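Local coordinates for alpha-L-rhamnosidase (Aspergillus terreus, PDB 6GSZ), which probably hydrolyses terminal non-reducing alpha-L-rhamnose residues from alpha-L-rhamnosides, as a glycosidase with a six-hairpin catalytic domain, at residues 296-299 with 300-303; 174-178 with 179-183; 659-662 with 663-667; 667-670 with 671-675. All blocks are in the same frame, centred on the assembly; numbering follows the deposited sequence.

Contact 1: residues 296-299 with 300-303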
loop_
_atom_site.group_PDB
_atom_site.type_symbol
_atom_site.label_atom_id
_atom_site.label_comp_id
_atom_site.label_asym_id
_atom_site.label_seq_id
_atom_site.Cartn_x
_atom_site.Cartn_y
_atom_site.Cartn_z
ATOM N N PHE A 296 -12.397 -5.968 26.821
ATOM C CA PHE A 296 -12.201 -5.737 25.365
ATOM C C PHE A 296 -13.439 -6.159 24.585
ATOM O O PHE A 296 -13.911 -7.289 24.742
ATOM C CB PHE A 296 -11.004 -6.542 24.859
ATOM C CG PHE A 296 -10.727 -6.313 23.402
ATOM C CD1 PHE A 296 -9.935 -5.248 23.030
ATOM C CD2 PHE A 296 -11.199 -7.179 22.431
ATOM C CE1 PHE A 296 -9.620 -5.027 21.711
ATOM C CE2 PHE A 296 -10.892 -6.948 21.106
ATOM C CZ PHE A 296 -10.120 -5.873 20.755
ATOM N N PRO A 297 -13.995 -5.278 23.725
ATOM C CA PRO A 297 -15.159 -5.666 22.930
ATOM C C PRO A 297 -14.827 -6.441 21.654
ATOM O O PRO A 297 -14.288 -5.853 20.690
ATOM C CB PRO A 297 -15.823 -4.320 22.628
ATOM C CG PRO A 297 -14.723 -3.311 22.671
ATOM C CD PRO A 297 -13.637 -3.862 23.561
ATOM N N LYS A 298 -15.158 -7.739 21.652
ATOM C CA LYS A 298 -14.841 -8.652 20.515
ATOM C C LYS A 298 -15.618 -8.287 19.246
ATOM O O LYS A 298 -15.336 -8.871 18.212
ATOM C CB LYS A 298 -15.128 -10.106 20.901
ATOM C CG LYS A 298 -14.153 -10.693 21.911
ATOM C CD LYS A 298 -14.331 -12.176 22.068
ATOM C CE LYS A 298 -13.334 -12.808 22.992
ATOM N NZ LYS A 298 -13.594 -12.421 24.395
ATOM N N GLU A 299 -16.541 -7.312 19.327
ATOM C CA GLU A 299 -17.307 -6.865 18.150
ATOM C C GLU A 299 -16.400 -6.141 17.153
ATOM O O GLU A 299 -16.763 -6.056 15.989
ATOM C CB GLU A 299 -18.483 -5.960 18.566
ATOM C CG GLU A 299 -19.584 -6.739 19.267
ATOM C CD GLU A 299 -19.372 -7.054 20.746
ATOM O OE1 GLU A 299 -18.382 -6.511 21.381
ATOM O OE2 GLU A 299 -20.202 -7.845 21.283
ATOM N N ARG A 300 -15.230 -5.633 17.590
ATOM C CA ARG A 300 -14.349 -4.912 16.663
ATOM C C ARG A 300 -13.461 -5.864 15.856
ATOM O O ARG A 300 -12.785 -5.395 14.913
ATOM C CB ARG A 300 -13.464 -3.884 17.367
ATOM C CG ARG A 300 -13.994 -3.341 18.677
ATOM C CD ARG A 300 -12.853 -2.794 19.518
ATOM N NE ARG A 300 -13.240 -1.590 20.252
ATOM C CZ ARG A 300 -12.551 -1.046 21.233
ATOM N NH1 ARG A 300 -11.351 -1.517 21.542
ATOM N NH2 ARG A 300 -13.046 -0.037 21.940
ATOM N N LEU A 301 -13.429 -7.151 16.229
ATOM C CA LEU A 301 -12.485 -8.059 15.591
ATOM C C LEU A 301 -12.892 -8.344 14.135
ATOM O O LEU A 301 -14.065 -8.614 13.878
ATOM C CB LEU A 301 -12.332 -9.344 16.407
ATOM C CG LEU A 301 -11.677 -9.154 17.772
ATOM C CD1 LEU A 301 -11.912 -10.355 18.642
ATOM C CD2 LEU A 301 -10.210 -8.823 17.653
ATOM N N ALA A 302 -11.897 -8.279 13.239
ATOM C CA ALA A 302 -12.148 -8.448 11.820
ATOM C C ALA A 302 -11.030 -9.278 11.185
ATOM O O ALA A 302 -9.854 -9.157 11.522
ATOM C CB ALA A 302 -12.211 -7.106 11.124
ATOM N N SER A 303 -11.394 -10.043 10.139
ATOM C CA SER A 303 -10.423 -10.664 9.262
ATOM C C SER A 303 -9.784 -9.586 8.386
ATOM O O SER A 303 -10.461 -8.641 7.973
ATOM C CB SER A 303 -11.109 -11.674 8.364
ATOM O OG SER A 303 -11.669 -12.720 9.141
HETATM O O HOH W 1 -16.441 -9.194 14.900
#

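Contact 2: residues 174-178 with 179-183. With NAG (2-acetamido-2-deoxy-beta-D-glucopyranose), chain B.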
loop_
_atom_site.group_PDB
_atom_site.type_symbol
_atom_site.label_atom_id
_atom_site.label_comp_id
_atom_site.label_asym_id
_atom_site.label_seq_id
_atom_site.Cartn_x
_atom_site.Cartn_y
_atom_site.Cartn_z
ATOM N N GLY A 174 -0.723 -5.283 12.431
ATOM C CA GLY A 174 -0.696 -4.083 11.611
ATOM C C GLY A 174 -1.464 -2.957 12.295
ATOM O O GLY A 174 -1.844 -3.090 13.487
ATOM N N TRP A 175 -1.656 -1.851 11.593
ATOM C CA TRP A 175 -2.251 -0.653 12.133
ATOM C C TRP A 175 -3.658 -0.421 11.573
ATOM O O TRP A 175 -3.800 0.007 10.412
ATOM C CB TRP A 175 -1.370 0.576 11.911
ATOM C CG TRP A 175 -1.816 1.769 12.693
ATOM C CD1 TRP A 175 -2.794 1.826 13.645
ATOM C CD2 TRP A 175 -1.283 3.098 12.592
ATOM N NE1 TRP A 175 -2.882 3.091 14.172
ATOM C CE2 TRP A 175 -1.973 3.894 13.539
ATOM C CE3 TRP A 175 -0.283 3.681 11.811
ATOM C CZ2 TRP A 175 -1.671 5.233 13.738
ATOM C CZ3 TRP A 175 -0.002 5.016 11.981
ATOM C CH2 TRP A 175 -0.670 5.771 12.958
ATOM N N GLN A 176 -4.688 -0.743 12.360
ATOM C CA GLN A 176 -6.089 -0.422 12.060
ATOM C C GLN A 176 -6.500 0.761 12.952
ATOM O O GLN A 176 -5.850 1.031 13.974
ATOM C CB GLN A 176 -7.009 -1.633 12.270
ATOM C CG GLN A 176 -6.649 -2.811 11.355
ATOM C CD GLN A 176 -5.590 -3.736 11.928
ATOM O OE1 GLN A 176 -5.709 -4.187 13.091
ATOM N NE2 GLN A 176 -4.554 -4.090 11.165
ATOM N N SER A 177 -7.661 1.333 12.666
ATOM C CA SER A 177 -8.349 2.250 13.550
ATOM C C SER A 177 -8.978 1.344 14.614
ATOM O O SER A 177 -10.163 1.053 14.591
ATOM C CB SER A 177 -9.374 3.084 12.815
ATOM O OG SER A 177 -8.735 3.956 11.884
ATOM N N TYR A 178 -8.141 0.979 15.613
ATOM C CA TYR A 178 -8.435 -0.179 16.477
ATOM C C TYR A 178 -9.718 -0.005 17.287
ATOM O O TYR A 178 -10.339 -1.024 17.630
ATOM C CB TYR A 178 -7.314 -0.412 17.483
ATOM C CG TYR A 178 -5.965 -0.682 16.890
ATOM C CD1 TYR A 178 -5.698 -1.835 16.166
ATOM C CD2 TYR A 178 -4.913 0.198 17.085
ATOM C CE1 TYR A 178 -4.421 -2.130 15.717
ATOM C CE2 TYR A 178 -3.635 -0.063 16.635
ATOM C CZ TYR A 178 -3.374 -1.226 15.929
ATOM O OH TYR A 178 -2.085 -1.479 15.512
ATOM N N GLN A 179 -10.104 1.232 17.617
ATOM C CA GLN A 179 -11.340 1.395 18.417
ATOM C C GLN A 179 -12.599 1.017 17.626
ATOM O O GLN A 179 -13.674 0.875 18.232
ATOM C CB GLN A 179 -11.478 2.795 19.015
ATOM C CG GLN A 179 -11.845 3.935 18.075
ATOM C CD GLN A 179 -10.700 4.578 17.346
ATOM O OE1 GLN A 179 -9.775 3.910 16.803
ATOM N NE2 GLN A 179 -10.765 5.909 17.332
ATOM N N TYR A 180 -12.487 0.966 16.288
ATOM C CA TYR A 180 -13.574 0.575 15.391
ATOM C C TYR A 180 -13.369 -0.830 14.820
ATOM O O TYR A 180 -14.328 -1.595 14.722
ATOM C CB TYR A 180 -13.700 1.577 14.249
ATOM C CG TYR A 180 -13.961 2.979 14.700
ATOM C CD1 TYR A 180 -15.146 3.286 15.344
ATOM C CD2 TYR A 180 -13.042 3.995 14.490
ATOM C CE1 TYR A 180 -15.413 4.571 15.759
ATOM C CE2 TYR A 180 -13.284 5.278 14.958
ATOM C CZ TYR A 180 -14.489 5.571 15.551
ATOM O OH TYR A 180 -14.782 6.809 16.032
ATOM N N ARG A 181 -12.140 -1.147 14.443
ATOM C CA ARG A 181 -11.847 -2.375 13.682
ATOM C C ARG A 181 -10.457 -2.826 14.105
ATOM O O ARG A 181 -9.531 -2.017 14.091
ATOM C CB ARG A 181 -11.923 -2.101 12.179
ATOM C CG ARG A 181 -11.758 -3.334 11.297
ATOM C CD ARG A 181 -11.870 -2.994 9.830
ATOM N NE ARG A 181 -10.716 -2.215 9.392
ATOM C CZ ARG A 181 -9.536 -2.695 8.947
ATOM N NH1 ARG A 181 -9.404 -3.989 8.596
ATOM N NH2 ARG A 181 -8.505 -1.835 8.852
ATOM N N HIS A 182 -10.369 -4.100 14.478
ATOM C CA HIS A 182 -9.095 -4.618 14.985
ATOM C C HIS A 182 -8.867 -5.981 14.339
ATOM O O HIS A 182 -9.656 -6.909 14.541
ATOM C CB HIS A 182 -9.140 -4.687 16.502
ATOM C CG HIS A 182 -7.861 -4.961 17.220
ATOM N ND1 HIS A 182 -7.551 -4.321 18.405
ATOM C CD2 HIS A 182 -6.835 -5.781 16.919
ATOM C CE1 HIS A 182 -6.362 -4.747 18.792
ATOM N NE2 HIS A 182 -5.915 -5.675 17.944
ATOM N N GLU A 183 -7.834 -6.061 13.484
ATOM C CA GLU A 183 -7.653 -7.302 12.712
ATOM C C GLU A 183 -7.077 -8.396 13.598
ATOM O O GLU A 183 -6.300 -8.113 14.554
ATOM C CB GLU A 183 -6.747 -7.147 11.484
ATOM C CG GLU A 183 -7.454 -6.428 10.342
ATOM C CD GLU A 183 -6.595 -6.141 9.137
ATOM O OE1 GLU A 183 -5.528 -6.772 8.977
ATOM O OE2 GLU A 183 -7.032 -5.312 8.284
HETATM C C1 NAG B . -15.086 10.463 18.702
HETATM C C2 NAG B . -14.222 9.494 19.525
HETATM C C3 NAG B . -14.041 10.006 20.934
HETATM C C4 NAG B . -13.481 11.407 20.952
HETATM C C5 NAG B . -14.381 12.295 20.091
HETATM C C6 NAG B . -13.771 13.683 19.949
HETATM C C7 NAG B . -14.101 7.059 19.185
HETATM C C8 NAG B . -14.884 5.772 19.266
HETATM N N2 NAG B . -14.783 8.173 19.562
HETATM O O3 NAG B . -13.159 9.130 21.623
HETATM O O4 NAG B . -13.502 11.832 22.310
HETATM O O5 NAG B . -14.438 11.729 18.770
HETATM O O6 NAG B . -12.371 13.585 19.526
HETATM O O7 NAG B . -12.929 7.106 18.780
HETATM O O HOH W 2 -9.246 -2.490 19.650
#

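Contact 3: residues 659-662 with 663-667. With CA (calcium ion), chain Q; MAN (alpha-D-mannopyranose), chain C.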
loop_
_atom_site.group_PDB
_atom_site.type_symbol
_atom_site.label_atom_id
_atom_site.label_comp_id
_atom_site.label_asym_id
_atom_site.label_seq_id
_atom_site.Cartn_x
_atom_site.Cartn_y
_atom_site.Cartn_z
ATOM N N LEU A 659 -3.311 26.365 -14.226
ATOM C CA LEU A 659 -3.818 25.996 -15.535
ATOM C C LEU A 659 -4.168 24.504 -15.589
ATOM O O LEU A 659 -5.148 24.114 -16.196
ATOM C CB LEU A 659 -2.778 26.353 -16.590
ATOM C CG LEU A 659 -2.714 27.842 -16.910
ATOM C CD1 LEU A 659 -1.349 28.192 -17.443
ATOM C CD2 LEU A 659 -3.813 28.240 -17.874
ATOM N N ALA A 660 -3.314 23.631 -15.045
ATOM C CA ALA A 660 -3.514 22.183 -15.243
ATOM C C ALA A 660 -4.855 21.734 -14.645
ATOM O O ALA A 660 -5.575 20.907 -15.215
ATOM C CB ALA A 660 -2.379 21.392 -14.658
ATOM N N LEU A 661 -5.206 22.242 -13.460
ATOM C CA LEU A 661 -6.453 21.765 -12.825
ATOM C C LEU A 661 -7.705 22.066 -13.646
ATOM O O LEU A 661 -8.485 21.125 -13.897
ATOM C CB LEU A 661 -6.560 22.259 -11.383
ATOM C CG LEU A 661 -5.445 21.835 -10.445
ATOM C CD1 LEU A 661 -5.690 22.366 -9.045
ATOM C CD2 LEU A 661 -5.292 20.318 -10.423
ATOM N N PRO A 662 -7.982 23.331 -14.045
ATOM C CA PRO A 662 -9.170 23.543 -14.863
ATOM C C PRO A 662 -9.109 22.862 -16.246
ATOM O O PRO A 662 -10.143 22.519 -16.767
ATOM C CB PRO A 662 -9.263 25.071 -14.939
ATOM C CG PRO A 662 -7.831 25.521 -14.775
ATOM C CD PRO A 662 -7.274 24.591 -13.727
ATOM N N LEU A 663 -7.913 22.618 -16.784
ATOM C CA LEU A 663 -7.794 21.859 -18.010
ATOM C C LEU A 663 -8.192 20.401 -17.787
ATOM O O LEU A 663 -8.992 19.840 -18.536
ATOM C CB LEU A 663 -6.374 21.965 -18.563
ATOM C CG LEU A 663 -6.035 23.321 -19.195
ATOM C CD1 LEU A 663 -4.539 23.413 -19.474
ATOM C CD2 LEU A 663 -6.837 23.538 -20.465
ATOM N N TYR A 664 -7.658 19.758 -16.749
ATOM C CA TYR A 664 -7.948 18.336 -16.557
ATOM C C TYR A 664 -9.407 18.132 -16.121
ATOM O O TYR A 664 -10.046 17.114 -16.476
ATOM C CB TYR A 664 -7.010 17.731 -15.509
ATOM C CG TYR A 664 -6.987 16.237 -15.558
ATOM C CD1 TYR A 664 -6.392 15.584 -16.612
ATOM C CD2 TYR A 664 -7.633 15.483 -14.593
ATOM C CE1 TYR A 664 -6.424 14.205 -16.704
ATOM C CE2 TYR A 664 -7.674 14.102 -14.667
ATOM C CZ TYR A 664 -7.042 13.463 -15.722
ATOM O OH TYR A 664 -7.070 12.117 -15.866
ATOM N N PHE A 665 -9.926 19.076 -15.314
ATOM C CA PHE A 665 -11.267 18.978 -14.761
ATOM C C PHE A 665 -12.345 19.587 -15.682
ATOM O O PHE A 665 -13.529 19.570 -15.334
ATOM C CB PHE A 665 -11.319 19.598 -13.360
ATOM C CG PHE A 665 -10.429 18.960 -12.303
ATOM C CD1 PHE A 665 -9.991 17.647 -12.375
ATOM C CD2 PHE A 665 -10.025 19.724 -11.232
ATOM C CE1 PHE A 665 -9.189 17.102 -11.380
ATOM C CE2 PHE A 665 -9.207 19.199 -10.249
ATOM C CZ PHE A 665 -8.791 17.894 -10.335
ATOM N N ASP A 666 -11.925 20.114 -16.838
ATOM C CA ASP A 666 -12.834 20.609 -17.913
ATOM C C ASP A 666 -13.720 21.751 -17.381
ATOM O O ASP A 666 -14.951 21.736 -17.494
ATOM C CB ASP A 666 -13.658 19.467 -18.520
ATOM C CG ASP A 666 -12.850 18.419 -19.249
ATOM O OD1 ASP A 666 -12.016 18.802 -20.100
ATOM O OD2 ASP A 666 -13.096 17.222 -19.007
ATOM N N LEU A 667 -13.076 22.787 -16.826
ATOM C CA LEU A 667 -13.786 23.873 -16.147
ATOM C C LEU A 667 -13.835 25.179 -16.966
ATOM O O LEU A 667 -14.416 26.138 -16.497
ATOM C CB LEU A 667 -13.120 24.152 -14.786
ATOM C CG LEU A 667 -13.105 22.953 -13.836
ATOM C CD1 LEU A 667 -12.484 23.310 -12.496
ATOM C CD2 LEU A 667 -14.507 22.406 -13.630
HETATM CA CA CA Q . -17.167 21.046 -17.673
HETATM C C1 MAN C . -17.382 19.318 -21.905
HETATM C C2 MAN C . -17.886 19.820 -20.534
HETATM C C3 MAN C . -18.057 21.360 -20.683
HETATM C C4 MAN C . -16.817 22.046 -21.304
HETATM C C5 MAN C . -16.408 21.362 -22.615
HETATM C C6 MAN C . -15.187 22.000 -23.296
HETATM O O2 MAN C . -17.090 19.375 -19.353
HETATM O O3 MAN C . -18.439 21.939 -19.407
HETATM O O4 MAN C . -17.043 23.429 -21.647
HETATM O O5 MAN C . -16.173 19.986 -22.325
HETATM O O6 MAN C . -14.107 22.209 -22.373
HETATM O O HOH W 3 -16.192 19.322 -16.466
HETATM O O HOH W 4 -19.000 19.409 -17.567
HETATM O O HOH W 5 -18.377 21.695 -16.145
HETATM O O HOH W 6 -16.821 23.728 -18.181
#

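Contact 4: residues 667-670 with 671-675. With MAN (alpha-D-mannopyranose), chain C.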
loop_
_atom_site.group_PDB
_atom_site.type_symbol
_atom_site.label_atom_id
_atom_site.label_comp_id
_atom_site.label_asym_id
_atom_site.label_seq_id
_atom_site.Cartn_x
_atom_site.Cartn_y
_atom_site.Cartn_z
ATOM N N LEU A 667 -13.076 22.787 -16.826
ATOM C CA LEU A 667 -13.786 23.873 -16.147
ATOM C C LEU A 667 -13.835 25.179 -16.966
ATOM O O LEU A 667 -14.416 26.138 -16.497
ATOM C CB LEU A 667 -13.120 24.152 -14.786
ATOM C CG LEU A 667 -13.105 22.953 -13.836
ATOM C CD1 LEU A 667 -12.484 23.310 -12.496
ATOM C CD2 LEU A 667 -14.507 22.406 -13.630
ATOM N N PHE A 668 -13.265 25.198 -18.179
ATOM C CA PHE A 668 -13.335 26.400 -19.037
ATOM C C PHE A 668 -14.712 26.441 -19.677
ATOM O O PHE A 668 -15.348 25.406 -19.866
ATOM C CB PHE A 668 -12.220 26.410 -20.091
ATOM C CG PHE A 668 -10.871 26.732 -19.515
ATOM C CD1 PHE A 668 -10.458 28.040 -19.345
ATOM C CD2 PHE A 668 -10.033 25.714 -19.073
ATOM C CE1 PHE A 668 -9.245 28.331 -18.737
ATOM C CE2 PHE A 668 -8.820 26.021 -18.484
ATOM C CZ PHE A 668 -8.410 27.319 -18.352
ATOM N N PRO A 669 -15.231 27.638 -19.992
ATOM C CA PRO A 669 -16.557 27.740 -20.603
ATOM C C PRO A 669 -16.664 27.309 -22.068
ATOM O O PRO A 669 -17.768 27.201 -22.561
ATOM C CB PRO A 669 -16.898 29.224 -20.442
ATOM C CG PRO A 669 -15.590 29.932 -20.364
ATOM C CD PRO A 669 -14.630 28.951 -19.702
ATOM N N SER A 670 -15.539 27.070 -22.732
ATOM C CA SER A 670 -15.579 26.627 -24.111
ATOM C C SER A 670 -14.323 25.828 -24.431
ATOM O O SER A 670 -13.273 25.993 -23.787
ATOM C CB SER A 670 -15.690 27.794 -25.077
ATOM O OG SER A 670 -14.468 28.477 -25.209
ATOM N N ALA A 671 -14.456 24.952 -25.436
ATOM C CA ALA A 671 -13.348 24.127 -25.896
ATOM C C ALA A 671 -12.217 25.051 -26.369
ATOM O O ALA A 671 -11.029 24.726 -26.226
ATOM C CB ALA A 671 -13.810 23.212 -26.996
ATOM N N GLU A 672 -12.590 26.182 -26.987
ATOM C CA GLU A 672 -11.609 27.174 -27.478
ATOM C C GLU A 672 -10.710 27.859 -26.370
ATOM O O GLU A 672 -9.456 28.204 -26.423
ATOM C CB GLU A 672 -12.345 28.170 -28.382
ATOM C CG GLU A 672 -12.849 27.542 -29.686
ATOM C CD GLU A 672 -14.066 26.613 -29.607
ATOM O OE1 GLU A 672 -14.909 26.768 -28.674
ATOM O OE2 GLU A 672 -14.188 25.727 -30.507
ATOM N N GLN A 673 -11.428 28.190 -25.301
ATOM C CA GLN A 673 -10.742 28.808 -24.133
ATOM C C GLN A 673 -9.844 27.759 -23.478
ATOM O O GLN A 673 -8.760 28.130 -23.029
ATOM C CB GLN A 673 -11.756 29.414 -23.154
ATOM C CG GLN A 673 -12.328 30.738 -23.647
ATOM C CD GLN A 673 -12.713 31.654 -22.516
ATOM O OE1 GLN A 673 -12.911 31.220 -21.380
ATOM N NE2 GLN A 673 -12.830 32.939 -22.838
ATOM N N ALA A 674 -10.298 26.493 -23.441
ATOM C CA ALA A 674 -9.467 25.424 -22.896
ATOM C C ALA A 674 -8.240 25.213 -23.788
ATOM O O ALA A 674 -7.126 25.118 -23.311
ATOM C CB ALA A 674 -10.258 24.148 -22.757
ATOM N N GLN A 675 -8.433 25.175 -25.120
ATOM C CA GLN A 675 -7.300 24.948 -26.014
ATOM C C GLN A 675 -6.280 26.111 -25.873
ATOM O O GLN A 675 -5.069 25.900 -25.900
ATOM C CB GLN A 675 -7.770 24.812 -27.479
ATOM C CG GLN A 675 -8.579 23.544 -27.749
ATOM C CD GLN A 675 -9.391 23.501 -29.035
ATOM O OE1 GLN A 675 -9.317 24.378 -29.904
ATOM N NE2 GLN A 675 -10.209 22.461 -29.167
HETATM C C1 MAN C . -17.382 19.318 -21.905
HETATM C C2 MAN C . -17.886 19.820 -20.534
HETATM C C3 MAN C . -18.057 21.360 -20.683
HETATM C C4 MAN C . -16.817 22.046 -21.304
HETATM C C5 MAN C . -16.408 21.362 -22.615
HETATM C C6 MAN C . -15.187 22.000 -23.296
HETATM O O2 MAN C . -17.090 19.375 -19.353
HETATM O O3 MAN C . -18.439 21.939 -19.407
HETATM O O4 MAN C . -17.043 23.429 -21.647
HETATM O O5 MAN C . -16.173 19.986 -22.325
HETATM O O6 MAN C . -14.107 22.209 -22.373
#

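Contact 1: residues 296-299 with 300-303
A short 3-10 turn leading into edge strand 301-302 brings Pro297 and Lys298 against Arg300 and Leu301. Two successive i to i+3 backbone bonds define it. Arg300 N donates to Pro297 O at 3.2 Å, almost straight with 176° at the hydrogen, and Leu301 N donates to Lys298 O, also at 3.2 Å.

Arg300 folds back over the turn. Its CG comes within 3.2 Å of Pro297 O, and the chain, bent at chi3, then carries the guanidinium across the proline ring, so that Pro297 CG sits over one face near the rim, 3.3 Å from Arg300 NE. Beyond it, Arg300 NH1 approaches Phe296 CE1 at 3.9 Å, with the ring and guanidinium planes nearly perpendicular.

This segment lies in the domain assigned to the alpha-L-rhamnosidase N-terminal family, where strand 301-302 closes one edge of a mixed five-stranded sheet by pairing in parallel with strand 182-188; Arg300 and Ala302 both bond to the backbone of His182. The two methyls of Leu301 divide between Phe296 and Lys298. Leu301 CD2 reaches the edge of the Phe296 ring, 4.0 Å from CE2, while CD1 runs alongside Lys298, 3.9 Å from its CB. Phe296 CG is anti to the backbone N (chi1 -178°), which swings the ring back over the turn toward Leu301. The Lys298 amine bonds to Ala114 O, and Trp111 packs on both Lys298 and Leu301.

Contact 2: residues 174-178 with 179-183
Gln176 reaches across to Arg181 and Glu183 at a turn leading into strand 182-188 of a mixed five-stranded sheet; Ser177 is the centre of an inverse gamma turn. Ser177 O takes two backbone donors, Tyr180 N at 2.9 Å and Arg181 N at 3.0 Å, arriving from opposite faces of its plane. Ser177 OG bonds to Glu501 and the Ser177 backbone N to Asp497, both on helix 488-503, and the same Asp497 carboxylate forms a salt bridge with Arg181 NE.

Gln176 OE1 accepts from Glu183 N at 2.9 Å, the donor standing 57° out of the amide plane, while Gln176 NE2 is satisfied by Pro173 O. A bend at chi2 turns this amide flat against the Glu183 carboxylate, with planes only 9° apart. Glu183 OE2 offers its anti lone pair to Arg181 NH1 in a salt bridge of 2.7 Å, in the guanidinium plane, and Gln176 CG covers one face of that guanidinium.

The Tyr178 hydroxyl donates to Gly174 O, and its CD1 lies over the centre of the His182 ring, 3.8 Å from ND1. A water joins His182 ND1 to Tyr178 O, and His182 NE2 pairs with Ala153 O. At the glycan, Tyr180 OH comes within 3.3 Å of the N-acetylglucosamine O7, and Gln179 NE2 donates to that same O7 at 2.9 Å, nearly straight at 173°.

Contact 3: residues 659-662 with 663-667
Phe665 folds back over Leu661 at the C-terminal end of helix 656-664. CB and CG each lie 3.3 Å from Leu661 O, the acceptor of its own backbone N at 2.9 Å. CD2 stays near that oxygen, 3.4 Å away, and CE2, next along the same edge, meets Leu661 CD2 at 4.1 Å, the two side chains running alongside one another. Phe665 CG is anti to its carbonyl carbon (chi1 -61°), which directs the ring back along the helix.

A Schellman motif ends the helix: Asp666 takes a positive phi of 61°, Leu667 N donates to Pro662 O at 2.9 Å, and Asp666 N makes a weak bond to Leu663 O. Pro662 CB meets Leu667 CB at 4.0 Å, an apolar contact across the turn. The reversal presents Asp666 O to a calcium ion at 2.3 Å; O2 and O3 of a glycan mannose and four waters complete its sphere, one of these waters also donating to Phe665 O. The Asp666 carboxylate instead pairs with Lys708.

Around the helix, Leu661 and Phe665 face helix 598-619, where His608 stacks on the Phe665 ring; Leu659 and Leu663 pack on helix 671-687, and Tyr664 lies against helix 699-708.

Contact 4: residues 667-670 with 671-675
Residues 667-670 form an irregular link whose last member, Ser670, is extended (phi -154°, psi 155°) at the N-cap position of helix 671-687, and the chain becomes helical from Ala671. The first turn closes with Ala674 N donating to Ser670 O at 3.0 Å, and one step on Gln675 N bonds back to Ala671 O.

The cap itself is made by the serine side chain. Ser670 OG accepts from Gln673 N at 3.1 Å, occupying an amide that lacks a preceding helical turn. With chi1 at 75°, OG is staggered between N and C and turns in over the start of the helix. Gln673 CB and CG pass beside this hydroxyl, and the extended side chain then crosses Pro669 at about a right angle, bringing Gln673 OE1 to 3.1 Å from Pro669 CG. Its amide nitrogen bonds to Ser647 O.

Phe668 packs against Ala674 and Gln673 on the first helical turn. Its CB meets Ala674 CB at 4.0 Å, CD2 lies 3.9 Å from Ala674 CA, and Gln673 O stands over one ring face, towards the rim. The backbone here also meets the glycan: Phe668 O accepts from mannose O4 at 3.2 Å, and Ala671 N lies near C6 of the sugar.

The link crosses between helices 656-664 and 671-687. Phe668 packs on Pro662 and Leu663 of the former, Leu667 reaches Thr637 and Phe640 of helix 623-644, and Pro669 touches Gln641 there.

Overall arrangement
The four contacts form two pairs on separate domains. Contacts 1 and 2, centres about 9 Å apart, meet in one sheet: Arg300 O lies 2.8 Å from His182 N and Ala302 N 2.9 Å from His182 O, both probable hydrogen bonds. Contacts 3 and 4, also about 9 Å between centres, share Leu667 in the link between successive helices of the six-hairpin domain; Leu663 CD2 lies 3.3 Å from Ala674 O, and one mannose touches both. Contacts 2 and 3 have centres about 38 Å apart and nearest atoms about 26 Å apart. Contacts 2, 3 and 4 meet glycans; none includes a residue of the glucose-binding pocket.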